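Local atomic coordinates of putative aminooxidase (Propionibacterium acnes, PDB entry 2BA9), a protein that isomerises polyunsaturated fatty acids, producing conjugated linoleic acid, with a bound flavin-adenine dinucleotide. Residues R88-E93 / Y297-M302; M282-L287 / I363-W368; V310-H315 / T326-R331. All coordinates share one frame; numbering follows the deposited sequence.

Interaction 1. Residues R88-E93 / Y297-M302; sequences REFLHE and YVPDNM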
loop_
_atom_site.group_PDB
_atom_site.type_symbol
_atom_site.label_atom_id
_atom_site.label_comp_id
_atom_site.label_asym_id
_atom_site.label_seq_id
_atom_site.Cartn_x
_atom_site.Cartn_y
_atom_site.Cartn_z
ATOM N N ARG A 88 -17.600 7.735 -8.590
ATOM C CA ARG A 88 -17.419 6.524 -9.376
ATOM C C ARG A 88 -18.735 5.972 -9.903
ATOM O O ARG A 88 -19.813 6.303 -9.425
ATOM C CB ARG A 88 -16.661 5.450 -8.560
ATOM C CG ARG A 88 -17.475 4.667 -7.511
ATOM C CD ARG A 88 -18.080 5.544 -6.398
ATOM N NE ARG A 88 -18.848 4.733 -5.451
ATOM C CZ ARG A 88 -20.098 4.315 -5.653
ATOM N NH1 ARG A 88 -20.699 3.574 -4.725
ATOM N NH2 ARG A 88 -20.757 4.625 -6.775
ATOM N N GLU A 89 -18.620 5.140 -10.919
ATOM C CA GLU A 89 -19.726 4.306 -11.358
ATOM C C GLU A 89 -19.238 2.853 -11.434
ATOM O O GLU A 89 -18.047 2.566 -11.243
ATOM C CB GLU A 89 -20.271 4.791 -12.697
ATOM C CG GLU A 89 -19.381 4.478 -13.889
ATOM C CD GLU A 89 -19.771 5.234 -15.147
ATOM O OE1 GLU A 89 -20.859 5.845 -15.183
ATOM O OE2 GLU A 89 -18.969 5.220 -16.110
ATOM N N PHE A 90 -20.168 1.950 -11.718
ATOM C CA PHE A 90 -19.864 0.536 -11.788
ATOM C C PHE A 90 -20.197 0.009 -13.154
ATOM O O PHE A 90 -21.257 0.306 -13.694
ATOM C CB PHE A 90 -20.601 -0.235 -10.690
ATOM C CG PHE A 90 -19.963 -0.080 -9.346
ATOM C CD1 PHE A 90 -18.853 -0.836 -9.010
ATOM C CD2 PHE A 90 -20.447 0.857 -8.429
ATOM C CE1 PHE A 90 -18.228 -0.683 -7.771
ATOM C CE2 PHE A 90 -19.842 1.015 -7.180
ATOM C CZ PHE A 90 -18.724 0.248 -6.853
ATOM N N LEU A 91 -19.254 -0.762 -13.698
ATOM C CA LEU A 91 -19.291 -1.280 -15.051
ATOM C C LEU A 91 -19.197 -2.791 -15.016
ATOM O O LEU A 91 -18.510 -3.352 -14.171
ATOM C CB LEU A 91 -18.076 -0.794 -15.854
ATOM C CG LEU A 91 -17.853 0.706 -16.015
ATOM C CD1 LEU A 91 -16.607 0.916 -16.834
ATOM C CD2 LEU A 91 -19.079 1.367 -16.644
ATOM N N HIS A 92 -19.876 -3.434 -15.953
ATOM C CA HIS A 92 -19.678 -4.849 -16.215
ATOM C C HIS A 92 -18.473 -4.990 -17.135
ATOM O O HIS A 92 -17.963 -4.012 -17.687
ATOM C CB HIS A 92 -20.939 -5.485 -16.823
ATOM C CG HIS A 92 -22.028 -5.729 -15.827
ATOM N ND1 HIS A 92 -21.890 -6.613 -14.780
ATOM C CD2 HIS A 92 -23.280 -5.224 -15.729
ATOM C CE1 HIS A 92 -23.001 -6.626 -14.068
ATOM N NE2 HIS A 92 -23.861 -5.787 -14.618
ATOM N N GLU A 93 -18.001 -6.217 -17.289
ATOM C CA GLU A 93 -16.823 -6.453 -18.100
ATOM C C GLU A 93 -17.023 -6.102 -19.573
ATOM O O GLU A 93 -16.039 -5.965 -20.298
ATOM C CB GLU A 93 -16.360 -7.895 -17.972
ATOM C CG GLU A 93 -17.310 -8.929 -18.527
ATOM C CD GLU A 93 -16.820 -10.303 -18.207
ATOM O OE1 GLU A 93 -16.678 -11.118 -19.126
ATOM O OE2 GLU A 93 -16.529 -10.541 -17.024
ATOM N N TYR A 297 -15.432 1.467 -11.828
ATOM C CA TYR A 297 -15.003 0.185 -11.258
ATOM C C TYR A 297 -15.622 -0.973 -12.034
ATOM O O TYR A 297 -16.702 -0.845 -12.633
ATOM C CB TYR A 297 -15.420 0.056 -9.790
ATOM C CG TYR A 297 -14.580 0.871 -8.818
ATOM C CD1 TYR A 297 -13.730 0.262 -7.904
ATOM C CD2 TYR A 297 -14.647 2.257 -8.824
ATOM C CE1 TYR A 297 -12.972 1.035 -7.007
ATOM C CE2 TYR A 297 -13.902 3.020 -7.956
ATOM C CZ TYR A 297 -13.059 2.411 -7.053
ATOM O OH TYR A 297 -12.319 3.209 -6.198
ATOM N N VAL A 298 -14.929 -2.109 -12.010
ATOM C CA VAL A 298 -15.345 -3.279 -12.777
ATOM C C VAL A 298 -15.215 -4.533 -11.926
ATOM O O VAL A 298 -14.220 -5.284 -12.037
ATOM C CB VAL A 298 -14.570 -3.412 -14.107
ATOM C CG1 VAL A 298 -15.278 -4.386 -15.062
ATOM C CG2 VAL A 298 -14.435 -2.073 -14.782
ATOM N N PRO A 299 -16.209 -4.756 -11.041
ATOM C CA PRO A 299 -16.224 -5.960 -10.210
ATOM C C PRO A 299 -16.053 -7.232 -11.019
ATOM O O PRO A 299 -15.324 -8.116 -10.610
ATOM C CB PRO A 299 -17.603 -5.911 -9.551
ATOM C CG PRO A 299 -17.932 -4.451 -9.513
ATOM C CD PRO A 299 -17.352 -3.865 -10.741
ATOM N N ASP A 300 -16.705 -7.310 -12.173
ATOM C CA ASP A 300 -16.526 -8.452 -13.073
ATOM C C ASP A 300 -15.058 -8.813 -13.279
ATOM O O ASP A 300 -14.717 -10.001 -13.339
ATOM C CB ASP A 300 -17.176 -8.190 -14.448
ATOM C CG ASP A 300 -18.679 -8.370 -14.430
ATOM O OD1 ASP A 300 -19.237 -8.913 -13.440
ATOM O OD2 ASP A 300 -19.316 -7.970 -15.418
ATOM N N ASN A 301 -14.209 -7.780 -13.406
ATOM C CA ASN A 301 -12.780 -7.935 -13.750
ATOM C C ASN A 301 -11.864 -8.084 -12.526
ATOM O O ASN A 301 -10.651 -8.207 -12.683
ATOM C CB ASN A 301 -12.295 -6.778 -14.641
ATOM C CG ASN A 301 -12.755 -6.906 -16.095
ATOM O OD1 ASN A 301 -13.312 -7.927 -16.503
ATOM N ND2 ASN A 301 -12.480 -5.878 -16.896
ATOM N N MET A 302 -12.472 -8.127 -11.336
ATOM C CA MET A 302 -11.776 -8.390 -10.066
ATOM C C MET A 302 -11.808 -9.874 -9.647
ATOM O O MET A 302 -11.231 -10.248 -8.626
ATOM C CB MET A 302 -12.414 -7.557 -8.957
ATOM C CG MET A 302 -12.320 -6.072 -9.160
ATOM S SD MET A 302 -13.299 -5.201 -7.924
ATOM C CE MET A 302 -13.612 -3.620 -8.756
HETATM O O HOH W 1 -13.372 -6.327 -19.819
#
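F90 pairs with Y297 as parallel strand neighbours, Y297 N giving its hydrogen to E89 O (2.9 Å) and L91 N giving its own to Y297 O (2.8 Å), one bond on each side of F90. The F90 and Y297 side chains leave the same face of the sheet. Rather than stacking, their rings meet obliquely with planes 43° apart, and F90 CE1 presses on Y297 CB at 3.5 Å. P299 CG extends this apolar patch beside F90 CD1. Farther out on the same side of Y297, at its CD2-CE2 edge, R88 crosses at about a right angle, R88 CB 3.7 Å from Y297 CE2. Its chain then bends at chi2 (-61°) and carries the guanidinium away, so that F90 CE2 lies over one guanidinium face and NH1 forms a salt bridge with E101. This is the parallel junction in the mixed sheet of the amine-oxidase-like fold, where strand 88-91 lies between strands 97-98 and 295-297. Past the strands, D300 OD2 accepts from both H92 ND1 (3.0 Å) and E93 N (2.9 Å). The backbone hydrogen arrives on the anti lone pair, whereas the imidazole, with the oxygen near its ring plane, approaches from above the carboxylate plane. Two donors on one oxygen hold OD2 in place and probably limit the carboxylate's rotation. E93 OE2 comes within 4.1 Å of D300 OD2, a like-charge approach probably offset by the salt bridge from E93 to R303. A water links E93 O to N301 ND2, while N301 OD1 accepts from R306 and touches E93 CB.

Interaction 2. Residues M282-L287 / I363-W368; sequences MVDACL and IEEQTW. With FAD (flavin-adenine dinucleotide), chain D.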
loop_
_atom_site.group_PDB
_atom_site.type_symbol
_atom_site.label_atom_id
_atom_site.label_comp_id
_atom_site.label_asym_id
_atom_site.label_seq_id
_atom_site.Cartn_x
_atom_site.Cartn_y
_atom_site.Cartn_z
ATOM N N MET A 282 -0.124 -2.994 -12.071
ATOM C CA MET A 282 0.291 -2.186 -13.218
ATOM C C MET A 282 -0.647 -1.025 -13.472
ATOM O O MET A 282 -1.860 -1.184 -13.601
ATOM C CB MET A 282 0.401 -3.040 -14.480
ATOM C CG MET A 282 0.937 -2.282 -15.682
ATOM S SD MET A 282 1.582 -3.351 -16.984
ATOM C CE MET A 282 0.227 -3.341 -18.149
ATOM N N VAL A 283 -0.051 0.152 -13.559
ATOM C CA VAL A 283 -0.769 1.384 -13.829
ATOM C C VAL A 283 -0.320 1.871 -15.192
ATOM O O VAL A 283 0.864 1.833 -15.511
ATOM C CB VAL A 283 -0.460 2.456 -12.777
ATOM C CG1 VAL A 283 -1.268 3.736 -13.035
ATOM C CG2 VAL A 283 -0.715 1.901 -11.376
ATOM N N ASP A 284 -1.285 2.304 -15.995
ATOM C CA ASP A 284 -1.012 2.935 -17.268
ATOM C C ASP A 284 -1.685 4.287 -17.256
ATOM O O ASP A 284 -2.880 4.379 -16.966
ATOM C CB ASP A 284 -1.571 2.101 -18.418
ATOM C CG ASP A 284 -0.778 0.860 -18.678
ATOM O OD1 ASP A 284 -0.030 0.858 -19.673
ATOM O OD2 ASP A 284 -0.918 -0.120 -17.916
ATOM N N ALA A 285 -0.912 5.326 -17.563
ATOM C CA ALA A 285 -1.427 6.692 -17.677
ATOM C C ALA A 285 -1.797 6.927 -19.128
ATOM O O ALA A 285 -0.937 6.842 -19.999
ATOM C CB ALA A 285 -0.387 7.733 -17.189
ATOM N N CYS A 286 -3.079 7.212 -19.368
ATOM C CA CYS A 286 -3.669 7.215 -20.710
ATOM C C CYS A 286 -4.238 8.569 -21.127
ATOM O O CYS A 286 -4.858 9.241 -20.333
ATOM C CB CYS A 286 -4.798 6.181 -20.785
ATOM S SG CYS A 286 -4.315 4.479 -20.420
ATOM N N LEU A 287 -3.983 8.962 -22.369
ATOM C CA LEU A 287 -4.793 9.945 -23.067
ATOM C C LEU A 287 -5.898 9.141 -23.725
ATOM O O LEU A 287 -5.634 8.127 -24.357
ATOM C CB LEU A 287 -3.976 10.707 -24.119
ATOM C CG LEU A 287 -2.779 11.475 -23.558
ATOM C CD1 LEU A 287 -2.032 12.282 -24.650
ATOM C CD2 LEU A 287 -3.241 12.371 -22.439
ATOM N N ILE A 363 1.206 7.285 -22.032
ATOM C CA ILE A 363 2.417 8.110 -21.903
ATOM C C ILE A 363 3.344 7.597 -20.791
ATOM O O ILE A 363 4.535 7.892 -20.803
ATOM C CB ILE A 363 2.090 9.634 -21.689
ATOM C CG1 ILE A 363 1.459 9.889 -20.313
ATOM C CG2 ILE A 363 1.171 10.160 -22.829
ATOM C CD1 ILE A 363 1.572 11.345 -19.818
ATOM N N GLU A 364 2.796 6.831 -19.848
ATOM C CA GLU A 364 3.583 6.202 -18.783
ATOM C C GLU A 364 2.963 4.882 -18.289
ATOM O O GLU A 364 1.754 4.770 -18.099
ATOM C CB GLU A 364 3.762 7.162 -17.597
ATOM C CG GLU A 364 4.872 6.769 -16.646
ATOM C CD GLU A 364 5.019 7.694 -15.424
ATOM O OE1 GLU A 364 4.475 8.822 -15.408
ATOM O OE2 GLU A 364 5.693 7.270 -14.468
ATOM N N GLU A 365 3.828 3.903 -18.061
ATOM C CA GLU A 365 3.445 2.616 -17.500
ATOM C C GLU A 365 4.389 2.220 -16.394
ATOM O O GLU A 365 5.610 2.385 -16.519
ATOM C CB GLU A 365 3.480 1.526 -18.560
ATOM C CG GLU A 365 2.812 0.260 -18.107
ATOM C CD GLU A 365 2.837 -0.789 -19.158
ATOM O OE1 GLU A 365 3.896 -1.441 -19.290
ATOM O OE2 GLU A 365 1.814 -0.942 -19.870
ATOM N N GLN A 366 3.815 1.681 -15.321
ATOM C CA GLN A 366 4.591 1.181 -14.193
ATOM C C GLN A 366 3.972 -0.084 -13.646
ATOM O O GLN A 366 2.787 -0.076 -13.327
ATOM C CB GLN A 366 4.608 2.226 -13.075
ATOM C CG GLN A 366 5.445 1.832 -11.872
ATOM C CD GLN A 366 6.905 1.930 -12.126
ATOM O OE1 GLN A 366 7.414 2.994 -12.484
ATOM N NE2 GLN A 366 7.610 0.829 -11.927
ATOM N N THR A 367 4.760 -1.155 -13.532
ATOM C CA THR A 367 4.386 -2.284 -12.654
ATOM C C THR A 367 5.108 -2.102 -11.313
ATOM O O THR A 367 6.337 -2.048 -11.236
ATOM C CB THR A 367 4.674 -3.673 -13.256
ATOM O OG1 THR A 367 3.949 -3.822 -14.484
ATOM C CG2 THR A 367 4.234 -4.777 -12.296
ATOM N N TRP A 368 4.327 -1.991 -10.256
ATOM C CA TRP A 368 4.860 -1.675 -8.937
ATOM C C TRP A 368 5.094 -2.942 -8.121
ATOM O O TRP A 368 4.337 -3.905 -8.228
ATOM C CB TRP A 368 3.854 -0.835 -8.172
ATOM C CG TRP A 368 3.564 0.510 -8.705
ATOM C CD1 TRP A 368 2.437 0.901 -9.361
ATOM C CD2 TRP A 368 4.383 1.678 -8.581
ATOM N NE1 TRP A 368 2.503 2.235 -9.654
ATOM C CE2 TRP A 368 3.688 2.738 -9.186
ATOM C CE3 TRP A 368 5.636 1.929 -8.009
ATOM C CZ2 TRP A 368 4.201 4.037 -9.239
ATOM C CZ3 TRP A 368 6.149 3.222 -8.067
ATOM C CH2 TRP A 368 5.432 4.256 -8.679
HETATM P PA FAD D . 7.346 2.541 -0.868
HETATM O O1A FAD D . 6.267 3.566 -1.061
HETATM O O2A FAD D . 7.445 1.451 -1.916
HETATM O O5B FAD D . 8.762 3.287 -0.859
HETATM C C5B FAD D . 9.909 2.502 -0.632
HETATM C C4B FAD D . 11.157 3.319 -0.892
HETATM O O4B FAD D . 12.290 2.519 -0.621
HETATM C C3B FAD D . 11.234 3.800 -2.343
HETATM O O3B FAD D . 11.433 5.195 -2.376
HETATM C C2B FAD D . 12.388 3.013 -2.918
HETATM O O2B FAD D . 13.031 3.678 -4.006
HETATM C C1B FAD D . 13.223 2.727 -1.657
HETATM N N9A FAD D . 14.096 1.560 -1.875
HETATM C C8A FAD D . 13.727 0.301 -2.299
HETATM N N7A FAD D . 14.843 -0.474 -2.395
HETATM C C5A FAD D . 15.920 0.277 -2.034
HETATM C C6A FAD D . 17.303 0.013 -1.960
HETATM N N6A FAD D . 17.731 -1.290 -1.908
HETATM N N1A FAD D . 18.153 1.019 -1.515
HETATM C C2A FAD D . 17.674 2.285 -1.208
HETATM N N3A FAD D . 16.311 2.534 -1.290
HETATM C C4A FAD D . 15.453 1.563 -1.713
HETATM N N1 FAD D . -1.948 3.913 -0.227
HETATM C C2 FAD D . -3.001 4.467 0.473
HETATM O O2 FAD D . -2.871 4.733 1.667
HETATM N N3 FAD D . -4.205 4.692 -0.165
HETATM C C4 FAD D . -4.349 4.395 -1.504
HETATM O O4 FAD D . -5.439 4.628 -2.050
HETATM C C4X FAD D . -3.279 3.847 -2.219
HETATM N N5 FAD D . -3.393 3.514 -3.557
HETATM C C5X FAD D . -2.299 3.127 -4.308
HETATM C C6 FAD D . -2.413 2.938 -5.683
HETATM C C7 FAD D . -1.292 2.585 -6.431
HETATM C C7M FAD D . -1.450 2.405 -7.914
HETATM C C8 FAD D . -0.063 2.411 -5.801
HETATM C C8M FAD D . 1.171 2.028 -6.560
HETATM C C9 FAD D . 0.039 2.598 -4.425
HETATM C C9A FAD D . -1.074 2.947 -3.660
HETATM N N10 FAD D . -0.999 3.120 -2.265
HETATM C C10 FAD D . -2.069 3.630 -1.566
HETATM C "C1'" FAD D . 0.074 2.459 -1.468
HETATM C "C2'" FAD D . 1.117 3.455 -0.976
HETATM O "O2'" FAD D . 1.566 4.316 -2.017
HETATM C "C3'" FAD D . 2.269 2.655 -0.388
HETATM O "O3'" FAD D . 1.755 1.704 0.547
HETATM C "C4'" FAD D . 3.289 3.572 0.269
HETATM O "O4'" FAD D . 4.001 4.331 -0.702
HETATM C "C5'" FAD D . 4.225 2.722 1.116
HETATM O "O5'" FAD D . 5.349 3.469 1.488
HETATM P P FAD D . 6.727 2.714 1.884
HETATM O O1P FAD D . 7.815 3.727 2.189
HETATM O O2P FAD D . 6.441 1.819 3.039
HETATM O O3P FAD D . 7.176 1.882 0.587
#
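V283 CG2 and W368 together meet the dimethylbenzene end of the flavin. The methyl C8M of FAD lies over one face of the indole, toward its rim, 3.3 Å from W368 CD1, while V283 CG2 touches the flavin methyl C7M at 3.6 Å. That same valine methyl lies in the plane of the indole at its edge, 3.7 Å from W368 NE1. Behind the indole, Q366 CG covers the opposite face over its centre, sandwiching the ring between flavin methyl and glutamine chain; W368 NE1 donates to M58 O, which fixes the ring's turn. Holding these groups is an antiparallel ladder between neighbouring strands of the mixed sheet beside the flavin, 359-373 being an outermost strand. V283 and Q366 form a hydrogen-bonded pair with two nearly straight backbone bonds, and A285 N reaches E364 O at 2.8 Å. On the face away from FAD, M282, D284, E365 and T367 gather. The D284 and E365 side chains run side by side with carboxylate planes 83° apart, bringing D284 OD1 to 2.6 Å from E365 OE2, close enough that one of the two acids is probably protonated. E365 is extended, with CG anti to the backbone N (chi1 -167°), and its OE1 forms a salt bridge with R345. M282 bends at chi3 to lay CE 3.4 Å from E365 OE2, and its SD lies beside T367 OG1.

Interaction 3. Residues V310-H315 / T326-R331; sequences VMVYYH and TTYLLR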
loop_
_atom_site.group_PDB
_atom_site.type_symbol
_atom_site.label_atom_id
_atom_site.label_comp_id
_atom_site.label_asym_id
_atom_site.label_seq_id
_atom_site.Cartn_x
_atom_site.Cartn_y
_atom_site.Cartn_z
ATOM N N VAL A 310 -8.493 -4.689 -16.748
ATOM C CA VAL A 310 -8.662 -3.439 -16.002
ATOM C C VAL A 310 -9.803 -3.573 -14.993
ATOM O O VAL A 310 -10.932 -3.886 -15.362
ATOM C CB VAL A 310 -8.978 -2.258 -16.933
ATOM C CG1 VAL A 310 -9.313 -1.001 -16.116
ATOM C CG2 VAL A 310 -7.823 -1.990 -17.894
ATOM N N MET A 311 -9.494 -3.297 -13.728
ATOM C CA MET A 311 -10.455 -3.404 -12.638
ATOM C C MET A 311 -11.080 -2.062 -12.253
ATOM O O MET A 311 -12.132 -2.019 -11.638
ATOM C CB MET A 311 -9.776 -4.006 -11.417
ATOM C CG MET A 311 -9.074 -5.316 -11.707
ATOM S SD MET A 311 -8.378 -6.002 -10.201
ATOM C CE MET A 311 -6.931 -4.969 -9.999
ATOM N N VAL A 312 -10.407 -0.978 -12.617
ATOM C CA VAL A 312 -10.837 0.361 -12.269
ATOM C C VAL A 312 -10.014 1.344 -13.079
ATOM O O VAL A 312 -8.889 1.041 -13.493
ATOM C CB VAL A 312 -10.676 0.657 -10.754
ATOM C CG1 VAL A 312 -9.236 0.453 -10.318
ATOM C CG2 VAL A 312 -11.149 2.082 -10.412
ATOM N N TYR A 313 -10.603 2.506 -13.352
ATOM C CA TYR A 313 -9.854 3.610 -13.941
ATOM C C TYR A 313 -10.206 4.890 -13.223
ATOM O O TYR A 313 -11.303 5.028 -12.700
ATOM C CB TYR A 313 -10.073 3.721 -15.451
ATOM C CG TYR A 313 -11.504 3.865 -15.896
ATOM C CD1 TYR A 313 -12.146 5.103 -15.880
ATOM C CD2 TYR A 313 -12.215 2.766 -16.361
ATOM C CE1 TYR A 313 -13.459 5.224 -16.301
ATOM C CE2 TYR A 313 -13.520 2.880 -16.777
ATOM C CZ TYR A 313 -14.146 4.108 -16.754
ATOM O OH TYR A 313 -15.470 4.207 -17.181
ATOM N N TYR A 314 -9.251 5.809 -13.206
ATOM C CA TYR A 314 -9.341 7.043 -12.440
ATOM C C TYR A 314 -9.523 8.292 -13.308
ATOM O O TYR A 314 -8.648 8.634 -14.111
ATOM C CB TYR A 314 -8.079 7.156 -11.586
ATOM C CG TYR A 314 -7.932 8.400 -10.744
ATOM C CD1 TYR A 314 -9.023 9.016 -10.150
ATOM C CD2 TYR A 314 -6.677 8.927 -10.514
ATOM C CE1 TYR A 314 -8.862 10.156 -9.371
ATOM C CE2 TYR A 314 -6.500 10.040 -9.749
ATOM C CZ TYR A 314 -7.591 10.662 -9.178
ATOM O OH TYR A 314 -7.385 11.765 -8.402
ATOM N N HIS A 315 -10.674 8.946 -13.122
ATOM C CA HIS A 315 -11.016 10.253 -13.692
ATOM C C HIS A 315 -10.637 11.372 -12.705
ATOM O O HIS A 315 -11.302 11.565 -11.699
ATOM C CB HIS A 315 -12.536 10.278 -13.983
ATOM C CG HIS A 315 -13.042 11.532 -14.643
ATOM N ND1 HIS A 315 -13.808 12.464 -13.977
ATOM C CD2 HIS A 315 -12.940 11.977 -15.919
ATOM C CE1 HIS A 315 -14.141 13.440 -14.807
ATOM N NE2 HIS A 315 -13.625 13.171 -15.993
ATOM N N THR A 326 -5.834 7.179 -15.557
ATOM C CA THR A 326 -4.981 6.040 -15.241
ATOM C C THR A 326 -5.849 4.780 -15.113
ATOM O O THR A 326 -7.004 4.840 -14.665
ATOM C CB THR A 326 -4.110 6.269 -13.960
ATOM O OG1 THR A 326 -4.924 6.741 -12.882
ATOM C CG2 THR A 326 -2.983 7.270 -14.226
ATOM N N THR A 327 -5.278 3.653 -15.530
ATOM C CA THR A 327 -5.930 2.351 -15.466
ATOM C C THR A 327 -5.135 1.443 -14.552
ATOM O O THR A 327 -3.914 1.615 -14.401
ATOM C CB THR A 327 -6.020 1.669 -16.857
ATOM O OG1 THR A 327 -4.722 1.207 -17.243
ATOM C CG2 THR A 327 -6.577 2.622 -17.919
ATOM N N TYR A 328 -5.829 0.453 -13.982
ATOM C CA TYR A 328 -5.281 -0.430 -12.945
ATOM C C TYR A 328 -5.648 -1.885 -13.216
ATOM O O TYR A 328 -6.825 -2.215 -13.349
ATOM C CB TYR A 328 -5.815 0.011 -11.577
ATOM C CG TYR A 328 -5.534 1.480 -11.301
ATOM C CD1 TYR A 328 -4.425 1.875 -10.545
ATOM C CD2 TYR A 328 -6.357 2.473 -11.826
ATOM C CE1 TYR A 328 -4.149 3.210 -10.331
ATOM C CE2 TYR A 328 -6.095 3.810 -11.609
ATOM C CZ TYR A 328 -4.988 4.175 -10.854
ATOM O OH TYR A 328 -4.730 5.502 -10.645
ATOM N N LEU A 329 -4.639 -2.745 -13.305
ATOM C CA LEU A 329 -4.843 -4.195 -13.458
ATOM C C LEU A 329 -3.809 -4.943 -12.637
ATOM O O LEU A 329 -2.753 -4.388 -12.261
ATOM C CB LEU A 329 -4.733 -4.630 -14.931
ATOM C CG LEU A 329 -3.408 -4.341 -15.678
ATOM C CD1 LEU A 329 -2.326 -5.358 -15.406
ATOM C CD2 LEU A 329 -3.618 -4.206 -17.191
ATOM N N LEU A 330 -4.097 -6.210 -12.371
ATOM C CA LEU A 330 -3.180 -7.061 -11.619
ATOM C C LEU A 330 -2.642 -8.191 -12.498
ATOM O O LEU A 330 -3.381 -8.784 -13.291
ATOM C CB LEU A 330 -3.867 -7.655 -10.392
ATOM C CG LEU A 330 -3.730 -6.885 -9.087
ATOM C CD1 LEU A 330 -4.667 -7.521 -8.078
ATOM C CD2 LEU A 330 -2.282 -6.878 -8.607
ATOM N N ARG A 331 -1.363 -8.493 -12.312
ATOM C CA ARG A 331 -0.655 -9.451 -13.152
ATOM C C ARG A 331 -0.432 -10.819 -12.513
ATOM O O ARG A 331 0.027 -11.732 -13.189
ATOM C CB ARG A 331 0.696 -8.871 -13.599
ATOM C CG ARG A 331 0.528 -7.688 -14.546
ATOM C CD ARG A 331 1.832 -7.075 -15.017
ATOM N NE ARG A 331 2.867 -8.067 -15.269
ATOM C CZ ARG A 331 4.116 -7.782 -15.610
ATOM N NH1 ARG A 331 4.494 -6.524 -15.796
ATOM N NH2 ARG A 331 4.989 -8.770 -15.796
HETATM O O HOH W 2 -6.177 10.013 -13.669
#
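V312 O and the CB of Y314 lie at the edge of the Y328 ring, near its plane, the carbonyl oxygen 3.4 Å from Y328 CD2. V312 CG1 packs on Y328 CB at 3.7 Å, just short of the ring. The Y314 ring has T326 OG1 at its own edge, and the two tyrosines run side by side. T326 OG1 sits 3.4 Å from Y314 CB and shares a 2.6 Å hydrogen bond with Y328 OH that ties down the far end of that ring. The trans chi1 of Y314 (178°) carries the ring out alongside T326, and its hydroxyl bonds to R316. M311 curls at chi3 so that CE packs on L330 CG at 3.8 Å. Y314 N reaches T326 O in the carbonyl plane at 2.8 Å, and M311 N reaches Y328 O with a nearly straight bond. The return bonds from Y328 N to V312 O and T326 N to Y314 O are weak; a water donates to Y314 O and accepts weakly from T326 N. These are the arms of a beta hairpin in the mixed sheet, its face bearing Y314, T326 and Y328 turned toward the flavin pocket, where Y328 touches FAD.

In the fold
All three contacts belong to one mixed sheet, in the order 88-91, 295-297, 310-315, 325-330, 277-288, 359-373, with interaction 3 between the other two. Backbone hydrogen bonds join it to interaction 1, V298 N to M311 O (2.8 Å), and to interaction 2, T327 N to D284 O (2.9 Å) and M282 N to L329 O (3.0 Å); the side chain of N301 adds ND2 to V310 O (3.0 Å). Interactions 1 and 2 do not touch; their centres are about 19 Å apart. Of the residues lining the FAD pocket, V283 and W368 come from interaction 2 and Y328 from interaction 3. Bound dodecaethylene glycol, probably from the crystallisation liquor, lies about 3 Å from the Y297 side chain and likewise from that of Y328.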